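Local coordinates for protein putative carbohydrate-active enzyme (Uncultured organism, PDB 5WH8) that probably hydrolyses O-glycosidic bonds in cellulose-like polysaccharides, as the family 5 glycoside hydrolase part of a longer multi-modular cellulase, at residues I105-V110 / I146-N151; S35-A40 / N270-D275. All blocks are in the same frame, centred on the assembly; numbering follows the deposited sequence.

Contact 1: residues I105-V110 / I146-N151; sequences IIDWHV and ICNEPN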
loop_
_atom_site.group_PDB
_atom_site.type_symbol
_atom_site.label_atom_id
_atom_site.label_comp_id
_atom_site.label_asym_id
_atom_site.label_seq_id
_atom_site.Cartn_x
_atom_site.Cartn_y
_atom_site.Cartn_z
ATOM N N ILE A 105 1.544 0.150 5.468
ATOM C CA ILE A 105 2.348 0.720 4.384
ATOM C C ILE A 105 2.428 2.222 4.559
ATOM O O ILE A 105 1.384 2.897 4.613
ATOM C CB ILE A 105 1.773 0.427 2.990
ATOM C CG1 ILE A 105 1.682 -1.073 2.735
ATOM C CG2 ILE A 105 2.648 1.055 1.923
ATOM C CD1 ILE A 105 0.942 -1.448 1.450
ATOM N N ILE A 106 3.660 2.728 4.658
ATOM C CA ILE A 106 3.954 4.154 4.614
ATOM C C ILE A 106 4.197 4.489 3.155
ATOM O O ILE A 106 5.215 4.060 2.572
ATOM C CB ILE A 106 5.187 4.498 5.486
ATOM C CG1 ILE A 106 4.924 4.097 6.944
ATOM C CG2 ILE A 106 5.523 5.991 5.378
ATOM C CD1 ILE A 106 6.113 4.337 7.896
ATOM N N ASP A 107 3.247 5.200 2.547
ATOM C CA ASP A 107 3.287 5.470 1.095
ATOM C C ASP A 107 3.583 6.945 0.798
ATOM O O ASP A 107 2.779 7.839 1.101
ATOM C CB ASP A 107 1.946 5.002 0.493
ATOM C CG ASP A 107 1.584 5.674 -0.824
ATOM O OD1 ASP A 107 2.464 6.001 -1.653
ATOM O OD2 ASP A 107 0.354 5.856 -1.029
ATOM N N TRP A 108 4.775 7.196 0.252
ATOM C CA TRP A 108 5.164 8.524 -0.242
ATOM C C TRP A 108 4.457 8.716 -1.588
ATOM O O TRP A 108 4.893 8.216 -2.646
ATOM C CB TRP A 108 6.684 8.609 -0.359
ATOM C CG TRP A 108 7.264 9.936 -0.797
ATOM C CD1 TRP A 108 7.848 10.222 -2.009
ATOM C CD2 TRP A 108 7.355 11.141 -0.015
ATOM N NE1 TRP A 108 8.300 11.524 -2.023
ATOM C CE2 TRP A 108 8.006 12.108 -0.813
ATOM C CE3 TRP A 108 6.945 11.490 1.278
ATOM C CZ2 TRP A 108 8.243 13.406 -0.367
ATOM C CZ3 TRP A 108 7.191 12.771 1.728
ATOM C CH2 TRP A 108 7.822 13.720 0.906
ATOM N N HIS A 109 3.327 9.408 -1.534
ATOM C CA HIS A 109 2.294 9.283 -2.576
ATOM C C HIS A 109 2.467 10.335 -3.656
ATOM O O HIS A 109 1.700 11.293 -3.719
ATOM C CB HIS A 109 0.897 9.359 -1.925
ATOM C CG HIS A 109 -0.247 8.876 -2.786
ATOM N ND1 HIS A 109 -0.604 7.546 -2.853
ATOM C CD2 HIS A 109 -1.167 9.541 -3.535
ATOM C CE1 HIS A 109 -1.675 7.405 -3.613
ATOM N NE2 HIS A 109 -2.039 8.602 -4.046
ATOM N N VAL A 110 3.496 10.139 -4.488
ATOM C CA VAL A 110 3.736 10.988 -5.670
ATOM C C VAL A 110 2.641 10.738 -6.712
ATOM O O VAL A 110 2.175 9.606 -6.867
ATOM C CB VAL A 110 5.125 10.745 -6.299
ATOM C CG1 VAL A 110 6.225 10.913 -5.284
ATOM C CG2 VAL A 110 5.231 9.397 -6.950
ATOM N N ILE A 146 8.049 3.785 -1.576
ATOM C CA ILE A 146 8.881 4.984 -1.709
ATOM C C ILE A 146 8.399 5.988 -2.794
ATOM O O ILE A 146 8.847 7.148 -2.769
ATOM C CB ILE A 146 10.391 4.587 -1.941
ATOM C CG1 ILE A 146 10.549 3.641 -3.142
ATOM C CG2 ILE A 146 10.973 3.964 -0.673
ATOM C CD1 ILE A 146 12.024 3.488 -3.629
ATOM N N CYS A 147 7.530 5.567 -3.717
ATOM C CA CYS A 147 6.939 6.466 -4.740
ATOM C C CYS A 147 5.707 5.854 -5.431
ATOM O O CYS A 147 5.817 5.145 -6.422
ATOM C CB CYS A 147 7.980 6.861 -5.815
ATOM S SG CYS A 147 8.896 5.497 -6.579
ATOM N N ASN A 148 4.532 6.191 -4.918
ATOM C CA ASN A 148 3.235 5.673 -5.403
ATOM C C ASN A 148 3.100 5.372 -6.918
ATOM O O ASN A 148 3.039 4.193 -7.333
ATOM C CB ASN A 148 2.161 6.692 -4.982
ATOM C CG ASN A 148 0.788 6.415 -5.575
ATOM O OD1 ASN A 148 0.263 5.312 -5.462
ATOM N ND2 ASN A 148 0.191 7.437 -6.193
ATOM N N GLU A 149 2.997 6.426 -7.725
ATOM C CA GLU A 149 2.747 6.315 -9.178
ATOM C C GLU A 149 3.609 7.274 -9.992
ATOM O O GLU A 149 3.172 8.381 -10.337
ATOM C CB GLU A 149 1.268 6.574 -9.520
ATOM C CG GLU A 149 0.377 5.390 -9.144
ATOM C CD GLU A 149 -1.085 5.612 -9.470
ATOM O OE1 GLU A 149 -1.450 6.688 -9.999
ATOM O OE2 GLU A 149 -1.905 4.701 -9.212
ATOM N N PRO A 150 4.850 6.864 -10.318
ATOM C CA PRO A 150 5.620 7.604 -11.323
ATOM C C PRO A 150 4.795 7.718 -12.597
ATOM O O PRO A 150 4.126 6.757 -12.961
ATOM C CB PRO A 150 6.879 6.738 -11.515
ATOM C CG PRO A 150 6.996 5.971 -10.235
ATOM C CD PRO A 150 5.564 5.662 -9.869
ATOM N N ASN A 151 4.798 8.873 -13.233
ATOM C CA ASN A 151 4.023 9.056 -14.456
ATOM C C ASN A 151 4.502 10.258 -15.246
ATOM O O ASN A 151 5.135 11.176 -14.714
ATOM C CB ASN A 151 2.517 9.181 -14.150
ATOM C CG ASN A 151 2.150 10.472 -13.422
ATOM O OD1 ASN A 151 1.810 11.485 -14.053
ATOM N ND2 ASN A 151 2.197 10.434 -12.087
#
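At the C-terminal mouth of the barrel, the end of strand 103-109 meets the loop that follows strand 142-145 in a fully buried contact, where the amide of N148 stacks on the ring of H109. The amide plane lies 14° from the imidazole plane, with ND2 of N148 3.2 Å above the H109 ring centre; the ring face gives it packing, not a hydrogen bond. That ND2 donates instead to V110 O at 3.0 Å, while OD1 is taken by R64 of strand 62-68, so both ends of the amide are gripped and its flip is fixed. CG of N148 stands anti to the backbone N (chi1 172°), which lays the amide along the imidazole. The ring is steadied at its edge by D107, whose OD2 accepts from H109 ND1 at 2.7 Å on the syn side of the carboxylate. N148 and E149 form the Asn-Glu pair, just after strand 142-145, that in family 5 and the wider clan GH-A supplies the acid/base glutamate; E149 probably has that role here, and its OE2 is hydrogen-bonded to H209. The backbone bond N148 N to W108 O, 3.1 Å, ties the loop to the strand. W108 O also accepts from V110 N, the local bond of an inverse gamma turn centred on H109. Beyond them CG2 of V110 packs on C147 CB at 3.9 Å.

Contact 2: residues S35-A40 / N270-D275; sequences SSHGLA and NWSFAD. With EDO (1,2-ethanediol), chain M.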
loop_
_atom_site.group_PDB
_atom_site.type_symbol
_atom_site.label_atom_id
_atom_site.label_comp_id
_atom_site.label_asym_id
_atom_site.label_seq_id
_atom_site.Cartn_x
_atom_site.Cartn_y
_atom_site.Cartn_z
ATOM N N SER A 35 -6.596 1.067 1.552
ATOM C CA SER A 35 -5.832 2.323 1.507
ATOM C C SER A 35 -6.631 3.514 2.028
ATOM O O SER A 35 -7.825 3.637 1.765
ATOM C CB SER A 35 -5.394 2.640 0.070
ATOM O OG SER A 35 -4.545 3.784 0.002
ATOM N N SER A 36 -5.953 4.421 2.732
ATOM C CA SER A 36 -6.521 5.742 2.968
ATOM C C SER A 36 -6.682 6.468 1.651
ATOM O O SER A 36 -6.031 6.140 0.643
ATOM C CB SER A 36 -5.631 6.578 3.912
ATOM O OG SER A 36 -4.460 7.061 3.262
ATOM N N HIS A 37 -7.531 7.490 1.655
ATOM C CA HIS A 37 -7.527 8.518 0.612
ATOM C C HIS A 37 -6.509 9.574 1.109
ATOM O O HIS A 37 -5.672 9.260 1.967
ATOM C CB HIS A 37 -8.958 9.066 0.433
ATOM C CG HIS A 37 -9.256 9.711 -0.889
ATOM N ND1 HIS A 37 -8.658 10.875 -1.311
ATOM C CD2 HIS A 37 -10.161 9.385 -1.846
ATOM C CE1 HIS A 37 -9.158 11.228 -2.489
ATOM N NE2 HIS A 37 -10.066 10.333 -2.839
ATOM N N GLY A 38 -6.534 10.799 0.604
ATOM C CA GLY A 38 -5.622 11.816 1.113
ATOM C C GLY A 38 -5.806 12.057 2.607
ATOM O O GLY A 38 -6.903 12.345 3.053
ATOM N N LEU A 39 -4.735 11.931 3.397
ATOM C CA LEU A 39 -4.865 12.082 4.857
ATOM C C LEU A 39 -5.336 13.486 5.269
ATOM O O LEU A 39 -6.158 13.619 6.182
ATOM C CB LEU A 39 -3.538 11.741 5.550
ATOM C CG LEU A 39 -3.062 10.301 5.308
ATOM C CD1 LEU A 39 -1.626 10.114 5.740
ATOM C CD2 LEU A 39 -3.974 9.263 6.006
ATOM N N ALA A 40 -4.840 14.524 4.592
ATOM C CA ALA A 40 -5.233 15.895 4.907
ATOM C C ALA A 40 -6.681 16.189 4.504
ATOM O O ALA A 40 -7.293 17.183 4.933
ATOM C CB ALA A 40 -4.290 16.876 4.215
ATOM N N ASN A 270 -7.183 -2.001 -1.478
ATOM C CA ASN A 270 -8.253 -1.299 -2.209
ATOM C C ASN A 270 -8.303 0.208 -1.937
ATOM O O ASN A 270 -8.239 0.647 -0.771
ATOM C CB ASN A 270 -9.629 -1.921 -1.850
ATOM C CG ASN A 270 -10.796 -1.227 -2.518
ATOM O OD1 ASN A 270 -11.622 -0.613 -1.857
ATOM N ND2 ASN A 270 -10.880 -1.333 -3.840
ATOM N N TRP A 271 -8.473 0.980 -3.006
ATOM C CA TRP A 271 -8.761 2.421 -2.948
ATOM C C TRP A 271 -10.281 2.673 -2.935
ATOM O O TRP A 271 -10.935 2.297 -3.914
ATOM C CB TRP A 271 -8.152 3.111 -4.166
ATOM C CG TRP A 271 -8.257 4.611 -4.123
ATOM C CD1 TRP A 271 -9.268 5.359 -4.620
ATOM C CD2 TRP A 271 -7.299 5.524 -3.576
ATOM N NE1 TRP A 271 -9.009 6.695 -4.411
ATOM C CE2 TRP A 271 -7.813 6.816 -3.758
ATOM C CE3 TRP A 271 -6.067 5.371 -2.926
ATOM C CZ2 TRP A 271 -7.137 7.956 -3.316
ATOM C CZ3 TRP A 271 -5.402 6.496 -2.494
ATOM C CH2 TRP A 271 -5.931 7.769 -2.703
ATOM N N SER A 272 -10.879 3.307 -1.910
ATOM C CA SER A 272 -10.209 3.861 -0.716
ATOM C C SER A 272 -11.178 3.771 0.452
ATOM O O SER A 272 -12.402 3.692 0.251
ATOM C CB SER A 272 -9.796 5.329 -0.906
ATOM O OG SER A 272 -10.948 6.141 -0.896
ATOM N N PHE A 273 -10.627 3.814 1.660
ATOM C CA PHE A 273 -11.418 3.955 2.880
ATOM C C PHE A 273 -11.646 5.427 3.167
ATOM O O PHE A 273 -10.803 6.093 3.789
ATOM C CB PHE A 273 -10.718 3.293 4.064
ATOM C CG PHE A 273 -11.580 3.202 5.301
ATOM C CD1 PHE A 273 -12.626 2.303 5.378
ATOM C CD2 PHE A 273 -11.335 4.026 6.382
ATOM C CE1 PHE A 273 -13.414 2.223 6.541
ATOM C CE2 PHE A 273 -12.101 3.941 7.535
ATOM C CZ PHE A 273 -13.138 3.043 7.614
ATOM N N ALA A 274 -12.776 5.934 2.678
ATOM C CA ALA A 274 -13.135 7.338 2.760
ATOM C C ALA A 274 -14.625 7.414 2.440
ATOM O O ALA A 274 -15.173 6.456 1.876
ATOM C CB ALA A 274 -12.320 8.169 1.782
ATOM N N ASP A 275 -15.275 8.523 2.803
ATOM C CA ASP A 275 -16.706 8.700 2.516
ATOM C C ASP A 275 -16.972 9.814 1.506
ATOM O O ASP A 275 -18.048 10.399 1.499
ATOM C CB ASP A 275 -17.484 8.953 3.815
ATOM C CG ASP A 275 -17.060 10.222 4.531
ATOM O OD1 ASP A 275 -16.014 10.813 4.196
ATOM O OD2 ASP A 275 -17.798 10.627 5.468
HETATM C C1 EDO M . -9.542 9.829 -6.360
HETATM O O1 EDO M . -10.564 8.950 -5.858
HETATM C C2 EDO M . -10.037 11.250 -6.678
HETATM O O2 EDO M . -10.983 11.746 -5.711
#
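H37 and W271 meet at a slant, their planes 45° apart, with CZ2 of the indole 3.6 Å above the centre of the imidazole. A chi1 of -157° swings the H37 ring over to CZ2; separately, H37 CB touches A274 CB at 3.7 Å. G38 N donates to ND1 near the ring plane, which fixes the imidazole's rotation, and NE2 is hydrogen-bonded to E278. Further along the same side of the six-membered ring, CZ3 of W271 comes within 3.2 Å of S36 O, an oxygen that also accepts from S35 OG on an in-plane lone pair. Here the first and last strands of the TIM barrel, 32-36 and 268-273, close the cylinder: S35 N bonds N270 O at 2.9 Å, and F273 N bonds S35 O at 2.8 Å, almost straight. Between those two bonds lies the cis peptide joining W271 to S272, a feature known at this place in family 5 enzymes; in relatives the tryptophan lines the sugar site, and W271 probably does so here. A 1,2-ethanediol, probably from the crystallisation liquor, sits at the edge of both rings: W271 NE1 donates to its O1 at 3.1 Å, and H37 NE2 makes a weak bond to O2.

In the fold
Both contacts belong to the same closed eight-stranded parallel barrel, their centres about 14 Å apart. Contact 2 joins the first strand, 32-36, to the last, 268-273, and so encloses nearly the whole barrel along the chain; contact 1, nested inside that span, links strand 103-109 to the loop leaving the next strand, 142-145. They touch directly, CE1 of H109 packing against CZ3 of W271 at 4.0 Å. R64, on strand 62-68 between them, binds N148 of contact 1 and S35 of contact 2. Together they line the C-terminal mouth of the barrel, where TIM-barrel glycosidases carry their active site.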